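Local atomic coordinates of (R)-specific enoyl-CoA hydratase (PDB entry 5CPG), a protein that catalyses the (R)-specific hydration of trans-2-enoyl-CoA to (R)-3-hydroxyacyl-CoA. Residues Q4-Y8 against A9-V13. Sequence-based numbering, arbitrary orientation.
Sequences QNIPY and AELEV
Ile6 meets the residues that follow it through a single methyl branch: CG2 lies 3.6 Å from Leu11 CD2 and 3.8 Å from Glu10 CB, the isoleucine side chain crossing that of Glu10 at roughly a right angle. The carbonyl of Ile6 is roofed by leucine carbons, CG of Leu11 standing 3.7 Å from Ile6 O, and this buried oxygen has no polar partner in the model. At Pro7 the backbone takes over. Pro7 O accepts two amides, Leu11 N at 3.1 Å (N-H...O 144°), nearly in line with the carbonyl bond, and Glu10 N at 3.0 Å, which sits above the carbonyl plane. With CG of Glu10 beside its backbone N (chi1 -52°) and anti to the carbonyl carbon, and an extended chain beyond, the carboxylate reaches back obliquely over the CD-CG side of the pyrrolidine ring, OE2 coming 3.5 Å from Pro7 CD. Lys141 forms a salt bridge with Glu10 OE1, and its NZ hydrogen-bonds Asn5 O. Tyr8 O receives a weak, bent bond from Leu11 N, while the phenol ring leaves the turn for a cation-pi contact with Lys108, whose NZ also binds the carbonyls of Tyr8 and Leu11. The principle illustrated is the overlap of two turns on one acceptor: a type I beta-turn, Pro7 to Glu10, with Tyr8 and Ala9 near helical backbone angles, and an alpha-turn closed by Leu11 N on Pro7 O, in the loop between strands 3-4 and 16-22 of a MaoC-like hotdog fold.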
ATOM      1  N   GLN A   4      12.119 -19.996  -1.092  1.00 21.39           N
ATOM      2  CA  GLN A   4      11.681 -20.780  -2.255  1.00 27.28           C
ATOM      3  C   GLN A   4      10.247 -20.432  -2.590  1.00 17.79           C
ATOM      4  O   GLN A   4       9.424 -20.242  -1.677  1.00 19.32           O
ATOM      5  CB  GLN A   4      11.786 -22.288  -2.003  1.00 27.97           C
ATOM      6  CG  GLN A   4      13.218 -22.788  -1.865  1.00 53.19           C
ATOM      7  CD  GLN A   4      13.326 -24.311  -1.880  1.00 61.10           C
ATOM      8  OE1 GLN A   4      12.329 -25.021  -2.046  1.00 53.79           O
ATOM      9  NE2 GLN A   4      14.548 -24.815  -1.718  1.00 51.55           N
ATOM     10  N   ASN A   5       9.943 -20.320  -3.882  1.00 21.01           N
ATOM     11  CA  ASN A   5       8.558 -20.060  -4.259  1.00 14.04           C
ATOM     12  C   ASN A   5       7.751 -21.341  -4.350  1.00 28.40           C
ATOM     13  O   ASN A   5       8.257 -22.447  -4.134  1.00 18.81           O
ATOM     14  CB  ASN A   5       8.474 -19.287  -5.571  1.00 16.58           C
ATOM     15  CG  ASN A   5       8.990 -20.057  -6.772  1.00 28.03           C
ATOM     16  OD1 ASN A   5       9.419 -21.208  -6.671  1.00 24.01           O
ATOM     17  ND2 ASN A   5       8.940 -19.416  -7.927  1.00 17.52           N
ATOM     18  N   ILE A   6       6.470 -21.154  -4.591  1.00 15.47           N
ATOM     19  CA  ILE A   6       5.532 -22.228  -4.901  1.00 19.81           C
ATOM     20  C   ILE A   6       4.948 -21.938  -6.290  1.00 15.09           C
ATOM     21  O   ILE A   6       4.037 -21.099  -6.438  1.00 15.09           O
ATOM     22  CB  ILE A   6       4.416 -22.326  -3.858  1.00 16.90           C
ATOM     23  CG1 ILE A   6       4.964 -22.300  -2.424  1.00 19.15           C
ATOM     24  CG2 ILE A   6       3.513 -23.559  -4.107  1.00 16.51           C
ATOM     25  CD1 ILE A   6       5.873 -23.446  -2.084  1.00 34.63           C
ATOM     26  N   PRO A   7       5.472 -22.616  -7.323  1.00 17.20           N
ATOM     27  CA  PRO A   7       5.035 -22.383  -8.702  1.00 14.32           C
ATOM     28  C   PRO A   7       3.594 -22.793  -8.920  1.00 19.94           C
ATOM     29  O   PRO A   7       3.032 -23.518  -8.104  1.00 17.22           O
ATOM     30  CB  PRO A   7       5.974 -23.272  -9.537  1.00 20.40           C
ATOM     31  CG  PRO A   7       7.098 -23.630  -8.612  1.00 27.15           C
ATOM     32  CD  PRO A   7       6.507 -23.664  -7.250  1.00 23.02           C
ATOM     33  N   TYR A   8       3.016 -22.319 -10.023  1.00 18.48           N
ATOM     34  CA  TYR A   8       1.618 -22.558 -10.350  1.00 17.64           C
ATOM     35  C   TYR A   8       1.197 -24.039 -10.248  1.00 11.44           C
ATOM     36  O   TYR A   8       0.165 -24.339  -9.670  1.00 19.14           O
ATOM     37  CB  TYR A   8       1.345 -22.030 -11.758  1.00 18.90           C
ATOM     38  CG  TYR A   8      -0.092 -22.119 -12.218  1.00 20.37           C
ATOM     39  CD1 TYR A   8      -1.034 -21.160 -11.855  1.00 13.08           C
ATOM     40  CD2 TYR A   8      -0.500 -23.148 -13.051  1.00 25.03           C
ATOM     41  CE1 TYR A   8      -2.354 -21.226 -12.316  1.00 11.70           C
ATOM     42  CE2 TYR A   8      -1.805 -23.229 -13.500  1.00 17.19           C
ATOM     43  CZ  TYR A   8      -2.722 -22.281 -13.135  1.00 23.32           C
ATOM     44  OH  TYR A   8      -4.009 -22.370 -13.600  1.00 19.52           O
ATOM     45  N   ALA A   9       2.025 -24.938 -10.751  1.00 24.31           N
ATOM     46  CA  ALA A   9       1.675 -26.360 -10.741  1.00 23.20           C
ATOM     47  C   ALA A   9       1.561 -26.921  -9.324  1.00 27.54           C
ATOM     48  O   ALA A   9       0.756 -27.813  -9.074  1.00 26.55           O
ATOM     49  CB  ALA A   9       2.689 -27.146 -11.525  1.00 24.45           C
ATOM     50  N   GLU A  10       2.350 -26.383  -8.393  1.00 22.28           N
ATOM     51  CA  GLU A  10       2.310 -26.866  -7.019  1.00 24.96           C
ATOM     52  C   GLU A  10       1.221 -26.203  -6.188  1.00 20.28           C
ATOM     53  O   GLU A  10       0.787 -26.742  -5.180  1.00 22.27           O
ATOM     54  CB  GLU A  10       3.676 -26.662  -6.351  1.00 31.29           C
ATOM     55  CG  GLU A  10       4.818 -27.235  -7.163  1.00 34.10           C
ATOM     56  CD  GLU A  10       6.182 -27.027  -6.528  1.00 41.94           C
ATOM     57  OE1 GLU A  10       6.256 -26.766  -5.301  1.00 35.80           O
ATOM     58  OE2 GLU A  10       7.185 -27.127  -7.276  1.00 46.82           O
ATOM     59  N   LEU A  11       0.776 -25.015  -6.567  1.00 19.97           N
ATOM     60  CA  LEU A  11      -0.313 -24.381  -5.831  1.00 17.19           C
ATOM     61  C   LEU A  11      -1.581 -25.221  -5.876  1.00 19.26           C
ATOM     62  O   LEU A  11      -1.862 -25.816  -6.903  1.00 25.54           O
ATOM     63  CB  LEU A  11      -0.617 -23.002  -6.429  1.00 19.16           C
ATOM     64  CG  LEU A  11       0.468 -21.974  -6.177  1.00 14.05           C
ATOM     65  CD1 LEU A  11       0.140 -20.726  -7.000  1.00 16.93           C
ATOM     66  CD2 LEU A  11       0.463 -21.656  -4.715  1.00 16.41           C
ATOM     67  N   GLU A  12      -2.350 -25.234  -4.790  1.00 16.83           N
ATOM     68  CA  GLU A  12      -3.659 -25.884  -4.766  1.00 15.80           C
ATOM     69  C   GLU A  12      -4.689 -24.973  -4.195  1.00 19.04           C
ATOM     70  O   GLU A  12      -4.397 -24.226  -3.261  1.00 17.74           O
ATOM     71  CB  GLU A  12      -3.628 -27.165  -3.915  1.00 17.40           C
ATOM     72  CG  GLU A  12      -2.712 -28.197  -4.456  1.00 24.14           C
ATOM     73  CD  GLU A  12      -2.698 -29.458  -3.594  1.00 27.72           C
ATOM     74  OE1 GLU A  12      -3.756 -29.797  -3.003  1.00 24.69           O
ATOM     75  OE2 GLU A  12      -1.619 -30.087  -3.519  1.00 29.30           O
ATOM     76  N   VAL A  13      -5.908 -25.063  -4.707  1.00 13.69           N
ATOM     77  CA  VAL A  13      -7.006 -24.328  -4.133  1.00 15.66           C
ATOM     78  C   VAL A  13      -7.127 -24.715  -2.661  1.00 27.09           C
ATOM     79  O   VAL A  13      -7.061 -25.905  -2.341  1.00 18.33           O
ATOM     80  CB  VAL A  13      -8.322 -24.626  -4.868  1.00 14.31           C
ATOM     81  CG1 VAL A  13      -9.479 -24.011  -4.133  1.00 20.85           C
ATOM     82  CG2 VAL A  13      -8.233 -24.143  -6.301  1.00 21.61           C
TER